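Local coordinates for protein nucleotidyltransferase (Thermus thermophilus HB8, PDB 1WWP) that is of unknown function but probably belongs to the all-helical proteins that help a nucleotidyltransferase bind its substrate, at residues 71-76 and 107-112; 58-63 and 75-80; 1-6 and 112-117; 33-38 and 82-87. All coordinates share one frame; numbering follows the deposited sequence.

Contact 1 (71-76 and 107-112); sequences DEEARL and ARLMEQ
Leu109 extends from helix 93-116 to meet Glu73 and Leu76, which lie one turn apart on helix 71-86, and its branches divide the work. CD2 of Leu109 rests 3.9 Å from Glu73 CB and also brushes the aliphatic CG, while CD1 of Leu109 comes 4.1 Å from the backbone O of Glu73. Leu76 approaches differently. The two leucine side chains run alongside each other in opposite directions, and CD1 of Leu76 passes the methyls to touch the stem of its partner, 4.0 Å from Leu109 CG and equally near its CB. Placing CG of Leu109 anti to its own amide nitrogen (chi1 -159°) directs both methyls across the gap between the helices. These helices follow each other in the chain within an all-helical bundle, and their segment axes come within 10.8 Å at a signed angle of -123°, so they are steeply inclined and meet over a small patch. The carboxylate of Glu73 stands at the border of this patch. Its chain is extended beyond CG, and OE2 forms a salt bridge with Arg116, modelled too short to take literally, while OE1 accepts a hydrogen bond from the backbone N of Arg70 just ahead of the helix. That second bond resembles one half of a capping box at the start of helix 71-86 and helps to fix the rotation of the carboxylate.

Contact 2 (58-63 and 75-80); sequences GVIRLA and RLALGM
Ile60 has CG1 anti to its carbonyl carbon (chi1 -74°), which puts CG2 anti to the backbone N, and the extended chi2 of 165° then carries CD1 onward so that both branches straddle Ala77. The methyl of Ala77 sits in this fork: its CB is 3.6 Å from Ile60 CD1 and 3.7 Å from Ile60 CG2. CD1 also lies against the backbone of Ala77, 3.6 Å from its O, a van der Waals contact with the helix main chain. On the Leu78 side, CG2 of Ile60 meets Leu78 CD2 at 4.0 Å, the two side chains passing each other in opposite directions. Helices 56-66 and 71-86, joined by a short turn, form a helical pair on one flank of the bundle, and the small Ala77 lets their backbones approach to 6.9 Å between the CA atoms of Ile60 and Ala77. Leu69, from the connecting turn, packs on Ile60 as well. With Ile60 cut back to an alanine, Ala77 CB and Leu78 CD2 would probably lose their apolar partner and a gap would open between the two helices. Beyond Leu78 the surroundings become polar: its other methyl, CD1, lies under one face of the Arg75 guanidinium, towards the rim of that group. Arg61 NE is 5.4 Å from Arg75 NH2, so two like charges flank the outer border of this buried apolar contact.

Contact 3 (1-6 and 112-117); sequences MAEKAL and QVLGRL
Leu114, near the C-terminal end of helix 93-116, carries the whole contact with Ala2, Glu3 and Leu6; Val113 just before it packs on Phe37 of helix 20-49, as Leu114 itself also does. At Leu114 the first torsion sets CG anti to the carbonyl carbon (chi1 -69°), and CD1 becomes the branch that does most of the touching. It presses on Ala2 CB at 3.4 Å, tighter than usual for two carbons, though next to the poorly ordered Met1 this shortness is doubtful, and it approaches the backbone N of Glu3 to 3.6 Å. The other methyl, CD2, flanks the same alanine at 3.7 Å from Ala2 CB. Leu6, one turn further along helix 2-13, slides past Leu114 from the opposite direction and brings CD2 to 3.9 Å from Leu114 CD1. The first and last helices of the chain are thus packed together in this helical bundle, with the segment axes 10.8 Å apart and nearly antiparallel at 154°. Glu3 borders the site: its chain is bent at chi2, which lays OE1 4.0 Å from Leu114 CD1, a contact of a carboxylate oxygen with a methyl. Further on, Leu117 packs on Leu68. Beyond Ala2 and Glu3, Lys4 NZ is hydrogen-bonded to the Tyr91 hydroxyl of the second subunit.

Contact 4 (33-38 and 82-87); sequences TFEAFW and DDRSLT
A salt bridge backed by a CH-pi contact joins Glu35 and Phe34, in the middle of helix 20-49, to Arg84 towards the C-terminal end of helix 71-86. Arg84 NE donates to Glu35 OE2 at 2.7 Å, with an angle of 137° at the hydrogen. The carboxylate oxygen uses its anti lone pair, and the carboxylate and guanidinium planes are almost perpendicular, so this is a single, bent bond and not a paired two-point grip. Nearer the backbone, Arg84 CG stands over one face of the Phe34 ring, 4.0 Å from the centroid and 29° off the normal. This CG is set anti to the backbone N (chi1 176°), over the ring, and the bend at chi2 then turns CD and NE to the carboxylate. In this helical bundle the long helix 20-49 packs here against helix 71-86, next to the dimer partner: Val88 of the second subunit lies against both Glu35 and Arg84. The carboxylate of Glu35 is positioned from its other oxygen as well. Trp38 NE1, one turn along, gives OE1 of Glu35 a nearly straight hydrogen bond of 3.2 Å, meeting that oxygen from above the carboxylate plane. A leucine in place of Arg84 would probably leave the charge of Glu35 without its mate, with the Trp38 bond still holding OE1. Arg84 NH1 also faces Glu31 in a long, weak ion pair.

In the fold
Helix 71-86 takes part in contacts 1, 2 and 4, and helix 93-116 ties contact 1 to contact 3. Contacts 1 and 2 share Arg75 and Leu76, with centres 9 Å apart, and Met110 SE lies 3.8 Å from Met80 CE between them. The selenomethionines continue into contact 4, where Met80 CE is 3.6 Å from Phe37 CD2 and Met110 SE is 3.6 Å from Phe37 CB. Phe37 also reaches contact 3, with Leu114 CD2 at 3.8 Å from its CD1, so these side chains form a continuous core. Contacts 2 and 3 are separate, their nearest atoms about 6 Å apart. Contacts 3 and 4 both border the second subunit.

Contact 1 (71-76 and 107-112)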
loop_
_atom_site.group_PDB
_atom_site.type_symbol
_atom_site.label_atom_id
_atom_site.label_comp_id
_atom_site.label_asym_id
_atom_site.label_seq_id
_atom_site.Cartn_x
_atom_site.Cartn_y
_atom_site.Cartn_z
ATOM N N ASP A 71 12.776 7.159 23.443
ATOM C CA ASP A 71 11.828 6.071 23.649
ATOM C C ASP A 71 10.429 6.398 23.139
ATOM O O ASP A 71 9.792 5.560 22.504
ATOM C CB ASP A 71 11.780 5.677 25.128
ATOM C CG ASP A 71 12.976 4.824 25.549
ATOM O OD1 ASP A 71 13.118 4.557 26.762
ATOM O OD2 ASP A 71 13.771 4.409 24.676
ATOM N N GLU A 72 9.952 7.614 23.396
ATOM C CA GLU A 72 8.618 8.000 22.940
ATOM C C GLU A 72 8.527 8.016 21.412
ATOM O O GLU A 72 7.536 7.568 20.836
ATOM C CB GLU A 72 8.227 9.374 23.497
ATOM C CG GLU A 72 6.807 9.787 23.121
ATOM C CD GLU A 72 6.373 11.093 23.763
ATOM O OE1 GLU A 72 7.019 12.134 23.507
ATOM O OE2 GLU A 72 5.379 11.078 24.521
ATOM N N GLU A 73 9.557 8.540 20.758
ATOM C CA GLU A 73 9.572 8.576 19.300
ATOM C C GLU A 73 9.560 7.126 18.805
ATOM O O GLU A 73 8.794 6.764 17.903
ATOM C CB GLU A 73 10.834 9.276 18.793
ATOM C CG GLU A 73 11.025 10.694 19.285
ATOM C CD GLU A 73 12.296 11.327 18.738
ATOM O OE1 GLU A 73 13.392 10.786 18.995
ATOM O OE2 GLU A 73 12.197 12.365 18.046
ATOM N N ALA A 74 10.407 6.297 19.413
ATOM C CA ALA A 74 10.498 4.882 19.040
ATOM C C ALA A 74 9.126 4.235 19.037
ATOM O O ALA A 74 8.735 3.633 18.048
ATOM C CB ALA A 74 11.434 4.126 19.996
ATOM N N ARG A 75 8.383 4.361 20.140
ATOM C CA ARG A 75 7.054 3.770 20.217
ATOM C C ARG A 75 6.110 4.314 19.141
ATOM O O ARG A 75 5.335 3.570 18.552
ATOM C CB ARG A 75 6.453 3.992 21.610
ATOM C CG ARG A 75 7.097 3.127 22.682
ATOM C CD ARG A 75 6.886 1.647 22.358
ATOM N NE ARG A 75 7.933 0.786 22.903
ATOM C CZ ARG A 75 8.032 -0.513 22.642
ATOM N NH1 ARG A 75 7.146 -1.098 21.847
ATOM N NH2 ARG A 75 9.022 -1.228 23.161
ATOM N N LEU A 76 6.173 5.610 18.871
ATOM C CA LEU A 76 5.315 6.177 17.842
ATOM C C LEU A 76 5.729 5.539 16.498
ATOM O O LEU A 76 4.890 5.299 15.634
ATOM C CB LEU A 76 5.490 7.699 17.797
ATOM C CG LEU A 76 4.335 8.647 17.421
ATOM C CD1 LEU A 76 4.833 9.588 16.346
ATOM C CD2 LEU A 76 3.102 7.894 16.944
ATOM N N ALA A 107 4.218 12.215 10.123
ATOM C CA ALA A 107 4.880 13.174 9.251
ATOM C C ALA A 107 5.924 13.979 10.030
ATOM O O ALA A 107 7.059 14.132 9.581
ATOM C CB ALA A 107 3.846 14.108 8.626
ATOM N N ARG A 108 5.549 14.488 11.197
ATOM C CA ARG A 108 6.480 15.274 12.005
ATOM C C ARG A 108 7.655 14.421 12.480
ATOM O O ARG A 108 8.811 14.821 12.352
ATOM C CB ARG A 108 5.765 15.873 13.220
ATOM C CG ARG A 108 4.584 16.782 12.885
ATOM C CD ARG A 108 3.820 17.187 14.141
ATOM N NE ARG A 108 2.528 17.791 13.822
ATOM C CZ ARG A 108 2.375 18.967 13.220
ATOM N NH1 ARG A 108 3.436 19.682 12.871
ATOM N NH2 ARG A 108 1.158 19.426 12.960
ATOM N N LEU A 109 7.356 13.247 13.029
ATOM C CA LEU A 109 8.403 12.347 13.520
ATOM C C LEU A 109 9.449 12.074 12.435
ATOM O O LEU A 109 10.652 12.214 12.666
ATOM C CB LEU A 109 7.784 11.020 13.973
ATOM C CG LEU A 109 8.518 10.077 14.944
ATOM C CD1 LEU A 109 8.594 8.708 14.315
ATOM C CD2 LEU A 109 9.906 10.596 15.296
HETATM N N MSE A 110 8.985 11.698 11.248
HETATM C CA MSE A 110 9.891 11.395 10.153
HETATM C C MSE A 110 10.703 12.588 9.711
HETATM O O MSE A 110 11.887 12.452 9.390
HETATM C CB MSE A 110 9.121 10.810 8.965
HETATM C CG MSE A 110 8.520 9.439 9.272
HETATM SE SE MSE A 110 7.817 8.420 7.778
HETATM C CE MSE A 110 5.998 9.092 7.695
ATOM N N GLU A 111 10.070 13.756 9.694
ATOM C CA GLU A 111 10.742 14.984 9.291
ATOM C C GLU A 111 11.872 15.296 10.270
ATOM O O GLU A 111 12.972 15.666 9.874
ATOM C CB GLU A 111 9.733 16.140 9.263
ATOM C CG GLU A 111 10.287 17.462 8.734
ATOM C CD GLU A 111 9.218 18.547 8.593
ATOM O OE1 GLU A 111 9.529 19.604 8.001
ATOM O OE2 GLU A 111 8.075 18.351 9.070
ATOM N N GLN A 112 11.590 15.129 11.554
ATOM C CA GLN A 112 12.565 15.401 12.599
ATOM C C GLN A 112 13.688 14.378 12.629
ATOM O O GLN A 112 14.850 14.727 12.841
ATOM C CB GLN A 112 11.877 15.431 13.967
ATOM C CG GLN A 112 11.067 16.679 14.234
ATOM C CD GLN A 112 10.374 16.630 15.576
ATOM O OE1 GLN A 112 10.981 16.277 16.586
ATOM N NE2 GLN A 112 9.096 16.990 15.598
#

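Contact 2 (58-63 and 75-80)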
loop_
_atom_site.group_PDB
_atom_site.type_symbol
_atom_site.label_atom_id
_atom_site.label_comp_id
_atom_site.label_asym_id
_atom_site.label_seq_id
_atom_site.Cartn_x
_atom_site.Cartn_y
_atom_site.Cartn_z
ATOM N N GLY A 58 13.044 -3.900 13.638
ATOM C CA GLY A 58 14.389 -4.095 14.146
ATOM C C GLY A 58 15.214 -2.839 13.989
ATOM O O GLY A 58 16.015 -2.490 14.851
ATOM N N VAL A 59 15.027 -2.163 12.863
ATOM C CA VAL A 59 15.768 -0.934 12.607
ATOM C C VAL A 59 15.343 0.137 13.609
ATOM O O VAL A 59 16.154 0.879 14.155
ATOM C CB VAL A 59 15.545 -0.423 11.138
ATOM C CG1 VAL A 59 16.191 0.950 10.949
ATOM C CG2 VAL A 59 16.165 -1.417 10.167
ATOM N N ILE A 60 14.055 0.186 13.896
ATOM C CA ILE A 60 13.585 1.188 14.845
ATOM C C ILE A 60 14.201 0.909 16.247
ATOM O O ILE A 60 14.660 1.837 16.939
ATOM C CB ILE A 60 12.013 1.218 14.847
ATOM C CG1 ILE A 60 11.532 1.897 13.564
ATOM C CG2 ILE A 60 11.497 1.906 16.078
ATOM C CD1 ILE A 60 10.041 1.675 13.253
ATOM N N ARG A 61 14.252 -0.367 16.636
ATOM C CA ARG A 61 14.820 -0.748 17.939
ATOM C C ARG A 61 16.291 -0.346 18.013
ATOM O O ARG A 61 16.773 0.119 19.036
ATOM C CB ARG A 61 14.698 -2.258 18.178
ATOM C CG ARG A 61 13.291 -2.782 18.014
ATOM C CD ARG A 61 12.802 -3.355 19.321
ATOM N NE ARG A 61 11.471 -3.928 19.220
ATOM C CZ ARG A 61 11.143 -4.944 18.431
ATOM N NH1 ARG A 61 12.053 -5.524 17.653
ATOM N NH2 ARG A 61 9.891 -5.370 18.427
ATOM N N LEU A 62 17.029 -0.525 16.918
ATOM C CA LEU A 62 18.453 -0.133 16.890
ATOM C C LEU A 62 18.538 1.400 16.887
ATOM O O LEU A 62 19.384 1.975 17.555
ATOM C CB LEU A 62 19.157 -0.711 15.643
ATOM C CG LEU A 62 19.232 -2.251 15.599
ATOM C CD1 LEU A 62 19.652 -2.715 14.212
ATOM C CD2 LEU A 62 20.214 -2.762 16.677
ATOM N N ALA A 63 17.661 2.065 16.140
ATOM C CA ALA A 63 17.678 3.522 16.130
ATOM C C ALA A 63 17.474 4.016 17.572
ATOM O O ALA A 63 18.101 4.980 18.003
ATOM C CB ALA A 63 16.569 4.055 15.218
ATOM N N ARG A 75 8.383 4.361 20.140
ATOM C CA ARG A 75 7.054 3.770 20.217
ATOM C C ARG A 75 6.110 4.314 19.141
ATOM O O ARG A 75 5.335 3.570 18.552
ATOM C CB ARG A 75 6.453 3.992 21.610
ATOM C CG ARG A 75 7.097 3.127 22.682
ATOM C CD ARG A 75 6.886 1.647 22.358
ATOM N NE ARG A 75 7.933 0.786 22.903
ATOM C CZ ARG A 75 8.032 -0.513 22.642
ATOM N NH1 ARG A 75 7.146 -1.098 21.847
ATOM N NH2 ARG A 75 9.022 -1.228 23.161
ATOM N N LEU A 76 6.173 5.610 18.871
ATOM C CA LEU A 76 5.315 6.177 17.842
ATOM C C LEU A 76 5.729 5.539 16.498
ATOM O O LEU A 76 4.890 5.299 15.634
ATOM C CB LEU A 76 5.490 7.699 17.797
ATOM C CG LEU A 76 4.335 8.647 17.421
ATOM C CD1 LEU A 76 4.833 9.588 16.346
ATOM C CD2 LEU A 76 3.102 7.894 16.944
ATOM N N ALA A 77 7.026 5.264 16.345
ATOM C CA ALA A 77 7.577 4.636 15.135
ATOM C C ALA A 77 7.052 3.209 14.969
ATOM O O ALA A 77 6.647 2.808 13.881
ATOM C CB ALA A 77 9.106 4.614 15.202
ATOM N N LEU A 78 7.068 2.448 16.057
ATOM C CA LEU A 78 6.589 1.070 16.042
ATOM C C LEU A 78 5.097 1.040 15.725
ATOM O O LEU A 78 4.588 0.076 15.144
ATOM C CB LEU A 78 6.851 0.406 17.401
ATOM C CG LEU A 78 8.320 0.170 17.759
ATOM C CD1 LEU A 78 8.451 -0.153 19.240
ATOM C CD2 LEU A 78 8.883 -0.954 16.898
ATOM N N GLY A 79 4.393 2.100 16.106
ATOM C CA GLY A 79 2.975 2.148 15.821
ATOM C C GLY A 79 2.825 2.402 14.340
ATOM O O GLY A 79 1.873 1.949 13.703
HETATM N N MSE A 80 3.791 3.130 13.791
HETATM C CA MSE A 80 3.797 3.456 12.377
HETATM C C MSE A 80 3.943 2.162 11.569
HETATM O O MSE A 80 3.303 1.995 10.540
HETATM C CB MSE A 80 4.957 4.401 12.090
HETATM C CG MSE A 80 4.844 5.181 10.808
HETATM SE SE MSE A 80 6.091 6.666 10.809
HETATM C CE MSE A 80 7.741 5.693 10.472
#

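Contact 3 (1-6 and 112-117)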
loop_
_atom_site.group_PDB
_atom_site.type_symbol
_atom_site.label_atom_id
_atom_site.label_comp_id
_atom_site.label_asym_id
_atom_site.label_seq_id
_atom_site.Cartn_x
_atom_site.Cartn_y
_atom_site.Cartn_z
HETATM N N MSE A 1 15.004 8.876 -1.017
HETATM C CA MSE A 1 13.659 9.396 -1.392
HETATM C C MSE A 1 12.946 10.013 -0.191
HETATM O O MSE A 1 12.044 10.837 -0.351
HETATM C CB MSE A 1 12.806 8.263 -1.980
HETATM C CG MSE A 1 11.352 8.646 -2.245
HETATM SE SE MSE A 1 10.358 7.334 -3.276
HETATM C CE MSE A 1 10.280 8.284 -4.960
ATOM N N ALA A 2 13.369 9.616 1.007
ATOM C CA ALA A 2 12.786 10.099 2.256
ATOM C C ALA A 2 12.196 11.516 2.200
ATOM O O ALA A 2 11.003 11.684 1.953
ATOM C CB ALA A 2 13.822 10.008 3.375
ATOM N N GLU A 3 13.038 12.521 2.425
ATOM C CA GLU A 3 12.631 13.932 2.436
ATOM C C GLU A 3 11.619 14.392 1.377
ATOM O O GLU A 3 10.579 14.966 1.711
ATOM C CB GLU A 3 13.871 14.834 2.355
ATOM C CG GLU A 3 14.842 14.677 3.521
ATOM C CD GLU A 3 15.892 13.596 3.293
ATOM O OE1 GLU A 3 15.524 12.440 2.991
ATOM O OE2 GLU A 3 17.095 13.907 3.423
ATOM N N LYS A 4 11.925 14.159 0.106
ATOM C CA LYS A 4 11.044 14.574 -0.983
ATOM C C LYS A 4 9.698 13.849 -0.917
ATOM O O LYS A 4 8.641 14.437 -1.177
ATOM C CB LYS A 4 11.725 14.301 -2.325
ATOM C CG LYS A 4 11.354 15.270 -3.444
ATOM C CD LYS A 4 9.898 15.139 -3.864
ATOM C CE LYS A 4 9.615 15.978 -5.099
ATOM N NZ LYS A 4 8.195 15.885 -5.522
ATOM N N ALA A 5 9.741 12.567 -0.573
ATOM C CA ALA A 5 8.520 11.781 -0.458
ATOM C C ALA A 5 7.733 12.349 0.720
ATOM O O ALA A 5 6.514 12.477 0.667
ATOM C CB ALA A 5 8.862 10.318 -0.216
ATOM N N LEU A 6 8.455 12.711 1.775
ATOM C CA LEU A 6 7.848 13.280 2.969
ATOM C C LEU A 6 7.108 14.588 2.673
ATOM O O LEU A 6 6.164 14.943 3.374
ATOM C CB LEU A 6 8.920 13.522 4.033
ATOM C CG LEU A 6 8.479 14.143 5.361
ATOM C CD1 LEU A 6 7.262 13.409 5.945
ATOM C CD2 LEU A 6 9.649 14.086 6.325
ATOM N N GLN A 112 11.590 15.129 11.554
ATOM C CA GLN A 112 12.565 15.401 12.599
ATOM C C GLN A 112 13.688 14.378 12.629
ATOM O O GLN A 112 14.850 14.727 12.841
ATOM C CB GLN A 112 11.877 15.431 13.967
ATOM C CG GLN A 112 11.067 16.679 14.234
ATOM C CD GLN A 112 10.374 16.630 15.576
ATOM O OE1 GLN A 112 10.981 16.277 16.586
ATOM N NE2 GLN A 112 9.096 16.990 15.598
ATOM N N VAL A 113 13.353 13.111 12.425
ATOM C CA VAL A 113 14.395 12.093 12.452
ATOM C C VAL A 113 15.312 12.276 11.262
ATOM O O VAL A 113 16.520 12.285 11.415
ATOM C CB VAL A 113 13.807 10.672 12.437
ATOM C CG1 VAL A 113 14.941 9.633 12.502
ATOM C CG2 VAL A 113 12.876 10.497 13.623
ATOM N N LEU A 114 14.740 12.443 10.073
ATOM C CA LEU A 114 15.562 12.612 8.880
ATOM C C LEU A 114 16.543 13.760 9.073
ATOM O O LEU A 114 17.705 13.672 8.662
ATOM C CB LEU A 114 14.680 12.856 7.653
ATOM C CG LEU A 114 13.862 11.638 7.216
ATOM C CD1 LEU A 114 12.975 11.990 6.035
ATOM C CD2 LEU A 114 14.804 10.505 6.869
ATOM N N GLY A 115 16.071 14.828 9.716
ATOM C CA GLY A 115 16.927 15.974 9.978
ATOM C C GLY A 115 18.207 15.558 10.687
ATOM O O GLY A 115 19.305 15.757 10.171
ATOM N N ARG A 116 18.067 14.971 11.869
ATOM C CA ARG A 116 19.220 14.522 12.634
ATOM C C ARG A 116 20.171 13.636 11.822
ATOM O O ARG A 116 21.375 13.622 12.069
ATOM C CB ARG A 116 18.755 13.745 13.865
ATOM C CG ARG A 116 17.728 14.467 14.709
ATOM C CD ARG A 116 17.162 13.548 15.776
ATOM N NE ARG A 116 15.938 14.099 16.339
ATOM C CZ ARG A 116 14.959 13.367 16.861
ATOM N NH1 ARG A 116 15.059 12.045 16.902
ATOM N NH2 ARG A 116 13.867 13.959 17.324
ATOM N N LEU A 117 19.637 12.898 10.854
ATOM C CA LEU A 117 20.461 11.998 10.058
ATOM C C LEU A 117 21.483 12.671 9.143
ATOM O O LEU A 117 22.226 11.985 8.442
ATOM C CB LEU A 117 19.572 11.071 9.219
ATOM C CG LEU A 117 18.530 10.205 9.937
ATOM C CD1 LEU A 117 18.040 9.128 8.980
ATOM C CD2 LEU A 117 19.141 9.553 11.172
#

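Contact 4 (33-38 and 82-87)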
loop_
_atom_site.group_PDB
_atom_site.type_symbol
_atom_site.label_atom_id
_atom_site.label_comp_id
_atom_site.label_asym_id
_atom_site.label_seq_id
_atom_site.Cartn_x
_atom_site.Cartn_y
_atom_site.Cartn_z
ATOM N N THR A 33 6.401 6.834 1.832
ATOM C CA THR A 33 7.255 7.670 2.653
ATOM C C THR A 33 7.844 6.812 3.769
ATOM O O THR A 33 9.005 6.961 4.159
ATOM C CB THR A 33 6.461 8.828 3.303
ATOM O OG1 THR A 33 5.991 9.717 2.282
ATOM C CG2 THR A 33 7.347 9.579 4.305
ATOM N N PHE A 34 7.017 5.921 4.297
ATOM C CA PHE A 34 7.440 5.010 5.351
ATOM C C PHE A 34 8.574 4.115 4.856
ATOM O O PHE A 34 9.600 3.967 5.519
ATOM C CB PHE A 34 6.266 4.127 5.758
ATOM C CG PHE A 34 6.637 3.022 6.692
ATOM C CD1 PHE A 34 6.923 1.745 6.203
ATOM C CD2 PHE A 34 6.672 3.242 8.067
ATOM C CE1 PHE A 34 7.235 0.704 7.072
ATOM C CE2 PHE A 34 6.985 2.204 8.948
ATOM C CZ PHE A 34 7.267 0.933 8.445
ATOM N N GLU A 35 8.360 3.499 3.698
ATOM C CA GLU A 35 9.357 2.606 3.128
ATOM C C GLU A 35 10.678 3.331 2.927
ATOM O O GLU A 35 11.740 2.793 3.240
ATOM C CB GLU A 35 8.864 2.035 1.802
ATOM C CG GLU A 35 7.505 1.309 1.893
ATOM C CD GLU A 35 7.482 0.127 2.880
ATOM O OE1 GLU A 35 8.501 -0.593 2.997
ATOM O OE2 GLU A 35 6.430 -0.089 3.522
ATOM N N ALA A 36 10.616 4.553 2.408
ATOM C CA ALA A 36 11.829 5.333 2.191
ATOM C C ALA A 36 12.420 5.730 3.533
ATOM O O ALA A 36 13.630 5.833 3.691
ATOM C CB ALA A 36 11.527 6.591 1.369
ATOM N N PHE A 37 11.557 5.949 4.513
ATOM C CA PHE A 37 12.041 6.347 5.820
ATOM C C PHE A 37 12.826 5.239 6.550
ATOM O O PHE A 37 13.940 5.471 6.995
ATOM C CB PHE A 37 10.877 6.808 6.691
ATOM C CG PHE A 37 11.283 7.174 8.078
ATOM C CD1 PHE A 37 12.010 8.332 8.318
ATOM C CD2 PHE A 37 10.977 6.332 9.150
ATOM C CE1 PHE A 37 12.433 8.659 9.612
ATOM C CE2 PHE A 37 11.395 6.643 10.442
ATOM C CZ PHE A 37 12.128 7.816 10.676
ATOM N N TRP A 38 12.275 4.036 6.667
ATOM C CA TRP A 38 13.019 3.010 7.409
ATOM C C TRP A 38 14.269 2.569 6.671
ATOM O O TRP A 38 15.259 2.195 7.287
ATOM C CB TRP A 38 12.118 1.821 7.773
ATOM C CG TRP A 38 11.861 0.820 6.719
ATOM C CD1 TRP A 38 10.841 0.811 5.819
ATOM C CD2 TRP A 38 12.588 -0.392 6.516
ATOM N NE1 TRP A 38 10.878 -0.343 5.070
ATOM C CE2 TRP A 38 11.941 -1.100 5.478
ATOM C CE3 TRP A 38 13.720 -0.955 7.122
ATOM C CZ2 TRP A 38 12.389 -2.339 5.026
ATOM C CZ3 TRP A 38 14.170 -2.191 6.674
ATOM C CH2 TRP A 38 13.502 -2.871 5.635
ATOM N N ASP A 82 2.952 -0.830 12.493
ATOM C CA ASP A 82 1.687 -1.555 12.549
ATOM C C ASP A 82 0.613 -0.917 11.647
ATOM O O ASP A 82 -0.137 -1.623 10.977
ATOM C CB ASP A 82 1.203 -1.680 14.002
ATOM C CG ASP A 82 2.038 -2.684 14.815
ATOM O OD1 ASP A 82 2.567 -3.658 14.218
ATOM O OD2 ASP A 82 2.153 -2.512 16.051
ATOM N N ASP A 83 0.543 0.408 11.608
ATOM C CA ASP A 83 -0.424 1.073 10.734
ATOM C C ASP A 83 -0.101 0.779 9.269
ATOM O O ASP A 83 -0.991 0.724 8.414
ATOM C CB ASP A 83 -0.404 2.578 10.956
ATOM C CG ASP A 83 -1.237 2.989 12.135
ATOM O OD1 ASP A 83 -1.266 4.199 12.441
ATOM O OD2 ASP A 83 -1.868 2.095 12.750
ATOM N N ARG A 84 1.184 0.593 8.994
ATOM C CA ARG A 84 1.638 0.285 7.654
ATOM C C ARG A 84 1.063 -1.083 7.246
ATOM O O ARG A 84 0.730 -1.313 6.086
ATOM C CB ARG A 84 3.170 0.277 7.633
ATOM C CG ARG A 84 3.770 -0.136 6.301
ATOM C CD ARG A 84 3.405 0.838 5.194
ATOM N NE ARG A 84 3.812 0.335 3.891
ATOM C CZ ARG A 84 3.065 -0.463 3.138
ATOM N NH1 ARG A 84 1.866 -0.847 3.564
ATOM N NH2 ARG A 84 3.505 -0.865 1.954
ATOM N N SER A 85 0.922 -1.990 8.207
ATOM C CA SER A 85 0.374 -3.302 7.884
ATOM C C SER A 85 -1.139 -3.237 7.720
ATOM O O SER A 85 -1.750 -4.173 7.236
ATOM C CB SER A 85 0.752 -4.331 8.964
ATOM O OG SER A 85 0.176 -3.996 10.217
ATOM N N LEU A 86 -1.758 -2.126 8.111
ATOM C CA LEU A 86 -3.204 -2.008 7.963
ATOM C C LEU A 86 -3.681 -1.195 6.751
ATOM O O LEU A 86 -4.865 -1.205 6.426
ATOM C CB LEU A 86 -3.810 -1.400 9.224
ATOM C CG LEU A 86 -3.961 -2.295 10.452
ATOM C CD1 LEU A 86 -4.310 -1.445 11.654
ATOM C CD2 LEU A 86 -5.042 -3.331 10.183
ATOM N N THR A 87 -2.770 -0.507 6.071
ATOM C CA THR A 87 -3.156 0.332 4.936
ATOM C C THR A 87 -3.893 -0.399 3.821
ATOM O O THR A 87 -4.722 0.198 3.115
ATOM C CB THR A 87 -1.935 1.051 4.323
ATOM O OG1 THR A 87 -0.955 0.081 3.947
ATOM C CG2 THR A 87 -1.326 2.033 5.321
#